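Local coordinates for bifunctional GH43-CE protein (Bacteroides eggerthii, PDB 6MLY) that probably cleaves xylose-containing polysaccharides such as arabinoxylan, joining a family 43 glycoside hydrolase to a carbohydrate esterase domain in one chain, at residues 592-595 against 596-600; 316-319 against 320-323; 135-138 against 139-143; 242-246 against 247-251; 125-129 against 130-134. All coordinates share one frame; numbering follows the deposited sequence.

Contact 1: residues 592-595 against 596-600; sequences AKFP and AQIND
Lys593 O receives Ala596 N at 2.9 Å, and because the Phe594-Pro595 peptide is cis, the chain turns through a type VI beta turn straight into a helix. Pro595 takes the N-cap position, and its own carbonyl begins the helical bonding: Asn599 N reaches Pro595 O at 3.0 Å. The cis bond also sets Pro595 over the preceding ring, its CB 3.8 Å above the plane of the Phe594 ring, over its centre. This turn opens helix 596-610 of the esterase part, whose mixed sheet flanked by helices is that of an alpha/beta-hydrolase. Ile598 lies alongside Phe594, both side chains pointing the same way; its CG2 branch stands 3.7 Å from Phe594 CE2 and is equally near Pro595 CB, while CG1, anti to the backbone N (chi1 -174°), leads off from the turn. Leu636 of helix 629-639 touches both Phe594 and Ile598, and Val653 meets Phe594 and Pro595. Just ahead of the turn in sequence, Ala592 brings its CB to 3.5 Å from Ala596 CB. Gln597 bends back at chi2 (63°), bringing OE1 beside the backbone of Phe594, whereas its NE2 is bonded to Arg587 O.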
loop_
_atom_site.group_PDB
_atom_site.type_symbol
_atom_site.label_atom_id
_atom_site.label_comp_id
_atom_site.label_asym_id
_atom_site.label_seq_id
_atom_site.Cartn_x
_atom_site.Cartn_y
_atom_site.Cartn_z
ATOM N N ALA A 592 -16.281 24.295 3.650
ATOM C CA ALA A 592 -16.812 25.128 4.736
ATOM C C ALA A 592 -16.211 26.533 4.626
ATOM O O ALA A 592 -15.407 26.792 3.733
ATOM C CB ALA A 592 -16.507 24.488 6.070
ATOM N N LYS A 593 -16.615 27.429 5.531
ATOM C CA LYS A 593 -16.091 28.798 5.591
ATOM C C LYS A 593 -15.417 29.025 6.951
ATOM O O LYS A 593 -15.648 28.274 7.900
ATOM C CB LYS A 593 -17.213 29.815 5.356
ATOM C CG LYS A 593 -17.993 29.649 4.055
ATOM C CD LYS A 593 -17.150 29.767 2.794
ATOM C CE LYS A 593 -17.939 29.544 1.519
ATOM N NZ LYS A 593 -17.084 29.640 0.311
ATOM N N PHE A 594 -14.583 30.071 7.022
ATOM C CA PHE A 594 -13.865 30.459 8.244
ATOM C C PHE A 594 -14.882 30.668 9.365
ATOM O O PHE A 594 -15.920 31.289 9.149
ATOM C CB PHE A 594 -13.016 31.711 8.001
ATOM C CG PHE A 594 -12.104 32.089 9.142
ATOM C CD1 PHE A 594 -12.508 33.003 10.103
ATOM C CD2 PHE A 594 -10.846 31.518 9.264
ATOM C CE1 PHE A 594 -11.677 33.334 11.161
ATOM C CE2 PHE A 594 -10.013 31.856 10.320
ATOM C CZ PHE A 594 -10.431 32.763 11.266
ATOM N N PRO A 595 -14.590 30.150 10.563
ATOM C CA PRO A 595 -13.306 29.601 10.975
ATOM C C PRO A 595 -13.098 28.078 10.897
ATOM O O PRO A 595 -12.424 27.521 11.762
ATOM C CB PRO A 595 -13.315 29.998 12.455
ATOM C CG PRO A 595 -14.736 29.693 12.868
ATOM C CD PRO A 595 -15.552 30.136 11.673
ATOM N N ALA A 596 -13.655 27.418 9.874
ATOM C CA ALA A 596 -13.458 25.974 9.649
ATOM C C ALA A 596 -11.963 25.633 9.558
ATOM O O ALA A 596 -11.511 24.642 10.134
ATOM C CB ALA A 596 -14.180 25.552 8.395
ATOM N N GLN A 597 -11.205 26.482 8.849
ATOM C CA GLN A 597 -9.816 26.206 8.458
ATOM C C GLN A 597 -8.902 26.190 9.693
ATOM O O GLN A 597 -7.999 25.363 9.780
ATOM C CB GLN A 597 -9.337 27.227 7.425
ATOM C CG GLN A 597 -9.914 27.015 6.030
ATOM C CD GLN A 597 -11.418 27.157 5.968
ATOM O OE1 GLN A 597 -12.026 27.900 6.736
ATOM N NE2 GLN A 597 -12.035 26.436 5.047
ATOM N N ILE A 598 -9.145 27.101 10.640
ATOM C CA ILE A 598 -8.331 27.202 11.863
ATOM C C ILE A 598 -8.814 26.148 12.872
ATOM O O ILE A 598 -8.003 25.556 13.591
ATOM C CB ILE A 598 -8.319 28.647 12.433
ATOM C CG1 ILE A 598 -7.362 28.792 13.620
ATOM C CG2 ILE A 598 -9.717 29.137 12.794
ATOM C CD1 ILE A 598 -5.919 28.470 13.310
ATOM N N ASN A 599 -10.135 25.912 12.889
ATOM C CA ASN A 599 -10.793 24.831 13.657
ATOM C C ASN A 599 -10.156 23.468 13.345
ATOM O O ASN A 599 -10.049 22.613 14.229
ATOM C CB ASN A 599 -12.300 24.768 13.378
ATOM C CG ASN A 599 -13.100 25.839 14.089
ATOM O OD1 ASN A 599 -12.541 26.730 14.726
ATOM N ND2 ASN A 599 -14.417 25.763 13.983
ATOM N N ASP A 600 -9.749 23.272 12.087
ATOM C CA ASP A 600 -9.152 22.023 11.652
ATOM C C ASP A 600 -7.719 21.928 12.185
ATOM O O ASP A 600 -7.327 20.896 12.726
ATOM C CB ASP A 600 -9.210 21.872 10.128
ATOM C CG ASP A 600 -10.593 21.541 9.585
ATOM O OD1 ASP A 600 -11.515 21.310 10.398
ATOM O OD2 ASP A 600 -10.742 21.532 8.348
#

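Contact 2: residues 316-319 against 320-323; sequences SDDF and NRKK
Arg321 meets Asp317 end-on in a salt bridge, their side chains crossing at about a right angle but their carboxylate and guanidinium planes 7° apart. NH1 takes Asp317 OD1 and NH2 takes OD2, each at 2.7 Å and each on the syn side of the carboxylate. The same aspartate makes an Asx turn, Phe319 N bonding to Asp317 OD1 from above the carboxylate plane, in the loop before strand 333-335, in the concanavalin A-like part. OD1 is therefore gripped by two donors from different directions, which restricts rotation of the carboxylate. Trp332 NE1 adds a bond to OD2, and Ala327 O takes Arg321 NE. Phe319 runs side by side with Arg321, ring and guanidinium 27° apart, its CD1 3.9 Å from Arg321 NH2. Asp318 crosses Asn320 instead, with OD1 accepting Asn320 N at 3.1 Å. Arg321 NH1 also donates to Asn320 O at 3.1 Å and 165°, with that oxygen in the guanidinium plane but the nitrogen above the carbonyl plane.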
loop_
_atom_site.group_PDB
_atom_site.type_symbol
_atom_site.label_atom_id
_atom_site.label_comp_id
_atom_site.label_asym_id
_atom_site.label_seq_id
_atom_site.Cartn_x
_atom_site.Cartn_y
_atom_site.Cartn_z
ATOM N N SER A 316 13.770 -14.232 0.136
ATOM C CA SER A 316 14.761 -13.339 -0.481
ATOM C C SER A 316 15.547 -14.126 -1.535
ATOM O O SER A 316 15.607 -15.355 -1.453
ATOM C CB SER A 316 15.697 -12.753 0.552
ATOM O OG SER A 316 14.985 -12.014 1.533
ATOM N N ASP A 317 16.137 -13.417 -2.506
ATOM C CA ASP A 317 16.957 -14.033 -3.550
ATOM C C ASP A 317 18.154 -13.131 -3.857
ATOM O O ASP A 317 17.981 -12.005 -4.305
ATOM C CB ASP A 317 16.153 -14.293 -4.829
ATOM C CG ASP A 317 16.668 -15.446 -5.681
ATOM O OD1 ASP A 317 17.798 -15.921 -5.428
ATOM O OD2 ASP A 317 15.931 -15.871 -6.593
ATOM N N ASP A 318 19.360 -13.661 -3.630
ATOM C CA ASP A 318 20.613 -12.954 -3.895
ATOM C C ASP A 318 20.982 -13.082 -5.381
ATOM O O ASP A 318 21.968 -12.483 -5.832
ATOM C CB ASP A 318 21.736 -13.463 -2.980
ATOM C CG ASP A 318 22.104 -14.929 -3.156
ATOM O OD1 ASP A 318 21.382 -15.638 -3.882
ATOM O OD2 ASP A 318 23.114 -15.355 -2.562
ATOM N N PHE A 319 20.196 -13.875 -6.122
ATOM C CA PHE A 319 20.368 -14.149 -7.556
ATOM C C PHE A 319 21.751 -14.764 -7.817
ATOM O O PHE A 319 22.346 -14.561 -8.879
ATOM C CB PHE A 319 20.068 -12.894 -8.380
ATOM C CG PHE A 319 18.613 -12.494 -8.368
ATOM C CD1 PHE A 319 17.640 -13.346 -8.866
ATOM C CD2 PHE A 319 18.211 -11.272 -7.852
ATOM C CE1 PHE A 319 16.301 -12.986 -8.849
ATOM C CE2 PHE A 319 16.871 -10.910 -7.838
ATOM C CZ PHE A 319 15.921 -11.766 -8.339
ATOM N N ASN A 320 22.221 -15.548 -6.837
ATOM C CA ASN A 320 23.421 -16.368 -6.924
ATOM C C ASN A 320 22.997 -17.831 -6.979
ATOM O O ASN A 320 22.171 -18.256 -6.171
ATOM C CB ASN A 320 24.338 -16.213 -5.708
ATOM C CG ASN A 320 25.598 -15.425 -5.982
ATOM O OD1 ASN A 320 26.233 -15.591 -7.023
ATOM N ND2 ASN A 320 25.980 -14.600 -5.026
ATOM N N ARG A 321 23.604 -18.580 -7.903
ATOM C CA ARG A 321 23.245 -19.950 -8.166
ATOM C C ARG A 321 24.514 -20.808 -8.131
ATOM O O ARG A 321 25.510 -20.472 -8.772
ATOM C CB ARG A 321 22.519 -20.042 -9.513
ATOM C CG ARG A 321 21.233 -19.229 -9.591
ATOM C CD ARG A 321 20.191 -19.628 -8.555
ATOM N NE ARG A 321 18.928 -18.917 -8.729
ATOM C CZ ARG A 321 18.568 -17.813 -8.075
ATOM N NH1 ARG A 321 19.336 -17.318 -7.118
ATOM N NH2 ARG A 321 17.437 -17.205 -8.386
ATOM N N LYS A 322 24.455 -21.894 -7.345
ATOM C CA LYS A 322 25.440 -22.980 -7.351
ATOM C C LYS A 322 25.208 -23.846 -8.600
ATOM O O LYS A 322 24.300 -23.577 -9.387
ATOM C CB LYS A 322 25.321 -23.814 -6.068
ATOM C CG LYS A 322 24.073 -24.691 -5.968
ATOM C CD LYS A 322 24.344 -26.149 -5.621
ATOM C CE LYS A 322 23.136 -27.042 -5.833
ATOM N NZ LYS A 322 23.503 -28.478 -5.898
ATOM N N LYS A 323 26.016 -24.901 -8.750
ATOM C CA LYS A 323 25.951 -25.807 -9.902
ATOM C C LYS A 323 24.656 -26.632 -9.864
ATOM O O LYS A 323 24.411 -27.378 -8.911
ATOM C CB LYS A 323 27.174 -26.732 -9.908
ATOM C CG LYS A 323 27.348 -27.588 -11.157
ATOM C CD LYS A 323 27.449 -26.779 -12.439
ATOM C CE LYS A 323 28.687 -27.095 -13.250
ATOM N NZ LYS A 323 29.913 -26.566 -12.606
#

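Contact 3: residues 135-138 against 139-143; sequences TEFS and PAYHD
With chi1 at 50°, Phe137 holds its CG between backbone N and carbonyl carbon, and Tyr141 has CG anti to its carbonyl carbon (chi1 -63°); together these torsions let the two rings meet across the bend between them. The segment is the exit from strand 133-137, an outermost strand of a four-stranded antiparallel sheet, one blade of the five-bladed beta-propeller known for GH43 enzymes, and it runs on toward strand 145-148. The side chains cross at about a right angle. Tyr141 CE2 comes in at the edge of the Phe137 ring, close to its plane, and stands 4.0 Å from Phe137 CE1, so the pair makes apolar contact at the edge of Phe137 without a face-to-face stack. Val175 touches both rings, and Tyr158 adds an edge-to-face partner for Tyr141. The backbone bend comes from a cis peptide between Ser138 and Pro139, which brings their CA atoms to 2.9 Å. Beyond it, Thr119 OG1 bonds to both Pro139 O and Tyr141 N, tying the loop to neighbouring strand 118-124. Further along lies Asp143, predicted to tune the pKa of the catalytic proton donor and to orient it and the substrate, although its side chain takes no part in the ring contact. Pro139 covers part of one face of Tyr141, its CG 4.2 Å above the ring plane and offset toward the rim.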
loop_
_atom_site.group_PDB
_atom_site.type_symbol
_atom_site.label_atom_id
_atom_site.label_comp_id
_atom_site.label_asym_id
_atom_site.label_seq_id
_atom_site.Cartn_x
_atom_site.Cartn_y
_atom_site.Cartn_z
ATOM N N THR A 135 -3.175 -34.782 -19.354
ATOM C CA THR A 135 -4.318 -34.953 -20.248
ATOM C C THR A 135 -5.184 -33.690 -20.158
ATOM O O THR A 135 -5.076 -32.932 -19.190
ATOM C CB THR A 135 -5.097 -36.236 -19.915
ATOM O OG1 THR A 135 -5.490 -36.212 -18.541
ATOM C CG2 THR A 135 -4.301 -37.497 -20.170
ATOM N N GLU A 136 -6.036 -33.462 -21.166
ATOM C CA GLU A 136 -6.915 -32.289 -21.172
ATOM C C GLU A 136 -8.095 -32.492 -22.129
ATOM O O GLU A 136 -8.018 -33.273 -23.075
ATOM C CB GLU A 136 -6.120 -31.036 -21.536
ATOM C CG GLU A 136 -5.350 -31.133 -22.842
ATOM C CD GLU A 136 -4.427 -29.947 -23.075
ATOM O OE1 GLU A 136 -3.354 -29.896 -22.434
ATOM O OE2 GLU A 136 -4.800 -29.058 -23.868
ATOM N N PHE A 137 -9.185 -31.764 -21.857
ATOM C CA PHE A 137 -10.434 -31.886 -22.603
ATOM C C PHE A 137 -11.404 -30.758 -22.216
ATOM O O PHE A 137 -11.175 -30.035 -21.235
ATOM C CB PHE A 137 -11.059 -33.261 -22.358
ATOM C CG PHE A 137 -11.173 -33.680 -20.911
ATOM C CD1 PHE A 137 -12.283 -33.332 -20.152
ATOM C CD2 PHE A 137 -10.191 -34.461 -20.318
ATOM C CE1 PHE A 137 -12.394 -33.735 -18.829
ATOM C CE2 PHE A 137 -10.305 -34.867 -18.996
ATOM C CZ PHE A 137 -11.404 -34.499 -18.253
ATOM N N SER A 138 -12.483 -30.629 -23.002
ATOM C CA SER A 138 -13.515 -29.598 -22.830
ATOM C C SER A 138 -14.815 -30.246 -22.361
ATOM O O SER A 138 -15.003 -31.439 -22.570
ATOM C CB SER A 138 -13.722 -28.835 -24.110
ATOM O OG SER A 138 -12.573 -28.062 -24.418
ATOM N N PRO A 139 -15.705 -29.468 -21.726
ATOM C CA PRO A 139 -15.498 -28.071 -21.363
ATOM C C PRO A 139 -14.621 -27.923 -20.108
ATOM O O PRO A 139 -13.899 -28.848 -19.731
ATOM C CB PRO A 139 -16.914 -27.530 -21.096
ATOM C CG PRO A 139 -17.687 -28.750 -20.657
ATOM C CD PRO A 139 -17.092 -29.878 -21.472
ATOM N N ALA A 140 -14.666 -26.736 -19.502
ATOM C CA ALA A 140 -14.210 -26.530 -18.141
ATOM C C ALA A 140 -15.350 -26.912 -17.188
ATOM O O ALA A 140 -16.451 -26.374 -17.295
ATOM C CB ALA A 140 -13.782 -25.093 -17.952
ATOM N N TYR A 141 -15.086 -27.859 -16.280
ATOM C CA TYR A 141 -16.048 -28.223 -15.248
ATOM C C TYR A 141 -15.786 -27.344 -14.016
ATOM O O TYR A 141 -14.697 -27.356 -13.442
ATOM C CB TYR A 141 -15.984 -29.728 -14.974
ATOM C CG TYR A 141 -16.355 -30.599 -16.150
ATOM C CD1 TYR A 141 -17.627 -31.141 -16.278
ATOM C CD2 TYR A 141 -15.426 -30.900 -17.136
ATOM C CE1 TYR A 141 -17.970 -31.948 -17.355
ATOM C CE2 TYR A 141 -15.750 -31.708 -18.216
ATOM C CZ TYR A 141 -17.026 -32.231 -18.327
ATOM O OH TYR A 141 -17.333 -33.013 -19.402
ATOM N N HIS A 142 -16.804 -26.570 -13.630
ATOM C CA HIS A 142 -16.670 -25.479 -12.667
ATOM C C HIS A 142 -16.540 -26.055 -11.251
ATOM O O HIS A 142 -17.478 -26.659 -10.735
ATOM C CB HIS A 142 -17.850 -24.502 -12.831
ATOM C CG HIS A 142 -17.739 -23.233 -12.055
ATOM N ND1 HIS A 142 -16.964 -22.169 -12.478
ATOM C CD2 HIS A 142 -18.333 -22.835 -10.907
ATOM C CE1 HIS A 142 -17.069 -21.177 -11.614
ATOM N NE2 HIS A 142 -17.905 -21.560 -10.639
ATOM N N ASP A 143 -15.365 -25.851 -10.641
ATOM C CA ASP A 143 -15.072 -26.241 -9.259
ATOM C C ASP A 143 -15.358 -27.733 -9.084
ATOM O O ASP A 143 -16.037 -28.136 -8.137
ATOM C CB ASP A 143 -15.904 -25.446 -8.251
ATOM C CG ASP A 143 -15.883 -23.949 -8.479
ATOM O OD1 ASP A 143 -15.556 -23.532 -9.608
ATOM O OD2 ASP A 143 -16.201 -23.218 -7.526
#

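Contact 4: residues 242-246 against 247-251; sequences VVFQD and RGIAQ
Asp246 OD1 receives Arg247 NE at 3.1 Å in a salt bridge between neighbours in sequence, with an N-H...O angle of 157°. The nitrogen stands above the carboxylate plane, 39° out of it, whereas the carboxylate lies at the edge of the guanidinium, and the two side chains run alongside each other in the same direction. A bend at chi3 of Arg247 (-79°) folds the guanidinium back along the aspartate; NH2 is then 3.6 Å from Asp246 OD2. After Asp246 the chain reverses in a type I' beta turn from Asp246 to Ile249, where Arg247 and Gly248 both have positive phi and Ile249 N closes the turn on Asp246 O at 3.2 Å. The turn delivers the chain to strand 250-256, at one margin of a three-stranded antiparallel sheet in the GH43 part, whose family fold is a five-bladed beta-propeller. The Phe244 ring meets the returning limb: CD2 is 3.7 Å from Ile249 O, and CE2 lies 4.3 Å from Ile249 CB. Leu266 and Val280, from the other two strands, touch Phe244, while Ile249 rests on Tyr278 and Glu268. Arg247 also touches Glu268.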
loop_
_atom_site.group_PDB
_atom_site.type_symbol
_atom_site.label_atom_id
_atom_site.label_comp_id
_atom_site.label_asym_id
_atom_site.label_seq_id
_atom_site.Cartn_x
_atom_site.Cartn_y
_atom_site.Cartn_z
ATOM N N VAL A 242 -26.138 -26.059 7.540
ATOM C CA VAL A 242 -25.136 -25.004 7.725
ATOM C C VAL A 242 -24.189 -25.465 8.842
ATOM O O VAL A 242 -24.640 -25.744 9.949
ATOM C CB VAL A 242 -25.811 -23.654 8.059
ATOM C CG1 VAL A 242 -24.805 -22.585 8.479
ATOM C CG2 VAL A 242 -26.675 -23.151 6.910
ATOM N N VAL A 243 -22.885 -25.560 8.553
ATOM C CA VAL A 243 -21.915 -26.057 9.543
ATOM C C VAL A 243 -21.009 -24.920 10.046
ATOM O O VAL A 243 -20.513 -24.995 11.169
ATOM C CB VAL A 243 -21.088 -27.239 9.000
ATOM C CG1 VAL A 243 -21.970 -28.302 8.357
ATOM C CG2 VAL A 243 -20.001 -26.787 8.036
ATOM N N PHE A 244 -20.769 -23.888 9.226
ATOM C CA PHE A 244 -19.938 -22.751 9.654
ATOM C C PHE A 244 -20.427 -21.456 8.991
ATOM O O PHE A 244 -20.759 -21.437 7.803
ATOM C CB PHE A 244 -18.460 -23.030 9.360
ATOM C CG PHE A 244 -17.466 -22.217 10.155
ATOM C CD1 PHE A 244 -17.660 -21.953 11.505
ATOM C CD2 PHE A 244 -16.308 -21.743 9.558
ATOM C CE1 PHE A 244 -16.739 -21.209 12.228
ATOM C CE2 PHE A 244 -15.382 -21.006 10.284
ATOM C CZ PHE A 244 -15.597 -20.744 11.618
ATOM N N GLN A 245 -20.456 -20.377 9.782
ATOM C CA GLN A 245 -20.955 -19.078 9.345
ATOM C C GLN A 245 -20.308 -17.979 10.200
ATOM O O GLN A 245 -20.957 -17.368 11.051
ATOM C CB GLN A 245 -22.481 -19.074 9.431
ATOM C CG GLN A 245 -23.125 -17.833 8.833
ATOM C CD GLN A 245 -24.589 -18.050 8.541
ATOM O OE1 GLN A 245 -24.959 -18.846 7.680
ATOM N NE2 GLN A 245 -25.437 -17.333 9.260
ATOM N N ASP A 246 -19.022 -17.729 9.933
ATOM C CA ASP A 246 -18.156 -16.940 10.799
ATOM C C ASP A 246 -17.190 -16.148 9.914
ATOM O O ASP A 246 -16.233 -16.715 9.388
ATOM C CB ASP A 246 -17.441 -17.867 11.790
ATOM C CG ASP A 246 -16.343 -17.234 12.630
ATOM O OD1 ASP A 246 -16.356 -15.999 12.782
ATOM O OD2 ASP A 246 -15.483 -17.993 13.136
ATOM N N ARG A 247 -17.487 -14.852 9.741
ATOM C CA ARG A 247 -16.660 -13.885 8.994
ATOM C C ARG A 247 -16.526 -14.306 7.517
ATOM O O ARG A 247 -15.523 -13.979 6.867
ATOM C CB ARG A 247 -15.293 -13.721 9.672
ATOM C CG ARG A 247 -15.344 -12.975 10.996
ATOM C CD ARG A 247 -14.022 -13.035 11.737
ATOM N NE ARG A 247 -13.829 -14.306 12.420
ATOM C CZ ARG A 247 -12.764 -14.610 13.152
ATOM N NH1 ARG A 247 -11.784 -13.734 13.292
ATOM N NH2 ARG A 247 -12.679 -15.789 13.741
ATOM N N GLY A 248 -17.544 -15.007 6.989
ATOM C CA GLY A 248 -17.573 -15.489 5.596
ATOM C C GLY A 248 -16.372 -16.364 5.232
ATOM O O GLY A 248 -16.017 -16.485 4.034
ATOM N N ILE A 249 -15.766 -16.991 6.260
ATOM C CA ILE A 249 -14.635 -17.919 6.111
ATOM C C ILE A 249 -15.185 -19.249 5.577
ATOM O O ILE A 249 -15.595 -20.108 6.354
ATOM C CB ILE A 249 -13.887 -18.127 7.448
ATOM C CG1 ILE A 249 -13.366 -16.812 8.035
ATOM C CG2 ILE A 249 -12.769 -19.155 7.292
ATOM C CD1 ILE A 249 -13.043 -16.889 9.512
ATOM N N ALA A 250 -15.176 -19.405 4.250
ATOM C CA ALA A 250 -15.874 -20.485 3.581
ATOM C C ALA A 250 -14.990 -21.108 2.499
ATOM O O ALA A 250 -13.928 -20.572 2.158
ATOM C CB ALA A 250 -17.163 -19.967 2.995
ATOM N N GLN A 251 -15.460 -22.256 1.992
ATOM C CA GLN A 251 -14.875 -23.018 0.892
ATOM C C GLN A 251 -13.643 -23.787 1.377
ATOM O O GLN A 251 -12.686 -23.197 1.876
ATOM C CB GLN A 251 -14.507 -22.126 -0.292
ATOM C CG GLN A 251 -13.779 -22.876 -1.395
ATOM C CD GLN A 251 -13.771 -22.118 -2.697
ATOM O OE1 GLN A 251 -14.115 -20.939 -2.761
ATOM N NE2 GLN A 251 -13.371 -22.797 -3.759
#

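Contact 5: residues 125-129 against 130-134; sequences KNLEK and GPWKC
Trp132 carries its indole from CB back to Leu127, with CG anti to its carbonyl carbon (chi1 -60°) and the ring turned by chi2 of 106°. Along the pyrrole side, NE1 is bonded to Tyr71 O; at the far end of the six-membered ring, CH2 comes within 3.5 Å of Leu127 CD1. The two side chains cross obliquely. Ile57 touches both of them. Asn126 to Gly130 form an alpha-turn: Gly130 N bonds to Asn126 O at 2.8 Å, and a weak bond from Glu128 N to Asn126 OD1 lies within the same loop. Gly130, at phi 84°, leads into a cis peptide before Pro131. This hairpin connection joins antiparallel strands 118-124 and 133-137 of a four-stranded propeller blade of the GH43 part. Glu128 OE1 is bound to Lys59 NZ and Tyr43 OH. The chemistry is thus divided: the Gly130 N bond, with a weak one from Lys129 N to the same oxygen, closes the turn, apolar contact seats the indole, and the NE1 bond probably limits ring rotation.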
loop_
_atom_site.group_PDB
_atom_site.type_symbol
_atom_site.label_atom_id
_atom_site.label_comp_id
_atom_site.label_asym_id
_atom_site.label_seq_id
_atom_site.Cartn_x
_atom_site.Cartn_y
_atom_site.Cartn_z
ATOM N N LYS A 125 4.049 -40.015 -9.404
ATOM C CA LYS A 125 4.336 -40.859 -8.234
ATOM C C LYS A 125 5.213 -40.098 -7.230
ATOM O O LYS A 125 5.506 -40.606 -6.156
ATOM C CB LYS A 125 5.005 -42.170 -8.667
ATOM C CG LYS A 125 4.080 -43.157 -9.372
ATOM C CD LYS A 125 4.781 -44.369 -9.974
ATOM C CE LYS A 125 4.558 -45.654 -9.203
ATOM N NZ LYS A 125 5.301 -46.783 -9.811
ATOM N N ASN A 126 5.630 -38.881 -7.586
ATOM C CA ASN A 126 6.406 -38.017 -6.690
ATOM C C ASN A 126 5.929 -36.570 -6.868
ATOM O O ASN A 126 6.306 -35.899 -7.828
ATOM C CB ASN A 126 7.911 -38.159 -6.940
ATOM C CG ASN A 126 8.760 -37.528 -5.857
ATOM O OD1 ASN A 126 8.285 -36.698 -5.084
ATOM N ND2 ASN A 126 10.025 -37.914 -5.796
ATOM N N LEU A 127 5.118 -36.098 -5.916
ATOM C CA LEU A 127 4.428 -34.799 -6.012
ATOM C C LEU A 127 5.417 -33.622 -5.916
ATOM O O LEU A 127 5.099 -32.513 -6.340
ATOM C CB LEU A 127 3.371 -34.733 -4.903
ATOM C CG LEU A 127 2.307 -33.648 -5.053
ATOM C CD1 LEU A 127 1.640 -33.714 -6.415
ATOM C CD2 LEU A 127 1.266 -33.762 -3.953
ATOM N N GLU A 128 6.619 -33.863 -5.385
ATOM C CA GLU A 128 7.601 -32.808 -5.166
ATOM C C GLU A 128 8.526 -32.646 -6.383
ATOM O O GLU A 128 8.988 -31.540 -6.644
ATOM C CB GLU A 128 8.392 -33.096 -3.889
ATOM C CG GLU A 128 7.503 -33.262 -2.664
ATOM C CD GLU A 128 8.221 -33.576 -1.360
ATOM O OE1 GLU A 128 7.531 -33.906 -0.373
ATOM O OE2 GLU A 128 9.466 -33.496 -1.332
ATOM N N LYS A 129 8.793 -33.734 -7.122
ATOM C CA LYS A 129 9.825 -33.733 -8.188
ATOM C C LYS A 129 9.236 -34.015 -9.580
ATOM O O LYS A 129 9.801 -33.575 -10.583
ATOM C CB LYS A 129 10.919 -34.761 -7.874
ATOM C CG LYS A 129 11.569 -34.611 -6.504
ATOM C CD LYS A 129 12.791 -35.495 -6.303
ATOM C CE LYS A 129 12.900 -36.052 -4.894
ATOM N NZ LYS A 129 13.545 -37.388 -4.874
ATOM N N GLY A 130 8.132 -34.765 -9.651
ATOM C CA GLY A 130 7.557 -35.181 -10.926
ATOM C C GLY A 130 8.241 -36.436 -11.467
ATOM O O GLY A 130 8.876 -37.166 -10.708
ATOM N N PRO A 131 8.127 -36.683 -12.781
ATOM C CA PRO A 131 7.489 -35.787 -13.737
ATOM C C PRO A 131 5.972 -36.020 -13.809
ATOM O O PRO A 131 5.452 -36.892 -13.114
ATOM C CB PRO A 131 8.141 -36.084 -15.100
ATOM C CG PRO A 131 9.120 -37.205 -14.819
ATOM C CD PRO A 131 8.613 -37.835 -13.540
ATOM N N TRP A 132 5.295 -35.220 -14.642
ATOM C CA TRP A 132 3.848 -35.289 -14.841
ATOM C C TRP A 132 3.529 -35.993 -16.164
ATOM O O TRP A 132 4.175 -35.737 -17.180
ATOM C CB TRP A 132 3.219 -33.891 -14.858
ATOM C CG TRP A 132 3.393 -33.055 -13.629
ATOM C CD1 TRP A 132 4.221 -31.979 -13.490
ATOM C CD2 TRP A 132 2.660 -33.158 -12.394
ATOM N NE1 TRP A 132 4.076 -31.426 -12.249
ATOM C CE2 TRP A 132 3.123 -32.121 -11.554
ATOM C CE3 TRP A 132 1.670 -34.025 -11.910
ATOM C CZ2 TRP A 132 2.636 -31.936 -10.261
ATOM C CZ3 TRP A 132 1.185 -33.839 -10.633
ATOM C CH2 TRP A 132 1.665 -32.807 -9.822
ATOM N N LYS A 133 2.518 -36.867 -16.129
ATOM C CA LYS A 133 1.743 -37.256 -17.305
ATOM C C LYS A 133 0.497 -36.363 -17.330
ATOM O O LYS A 133 -0.150 -36.174 -16.290
ATOM C CB LYS A 133 1.380 -38.746 -17.256
ATOM N N CYS A 134 0.182 -35.804 -18.504
ATOM C CA CYS A 134 -0.855 -34.778 -18.635
ATOM C C CYS A 134 -1.940 -35.221 -19.623
ATOM O O CYS A 134 -1.666 -35.941 -20.583
ATOM C CB CYS A 134 -0.244 -33.455 -19.079
ATOM S SG CYS A 134 1.214 -32.999 -18.110
#

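Overall arrangement
Contacts 5 and 3 follow directly in sequence and use the two ends of strand 133-137, with centres about 20 Å apart. Contact 4 belongs to the same GH43 part, its nearest atoms about 5 Å from contact 3 without touching. Contact 3 ends at Asp143, predicted to assist the proton donor Glu200, which is not modelled; contacts 4 and 5 lie away from that site. Contact 2, in the concanavalin A-like part, comes nearest contact 5, about 13 Å between nearest atoms. Contact 1 stands apart in the esterase part, its centre about 62 Å from that of contact 3, with the Ile598 side chain about 12 Å from the bound sodium ion.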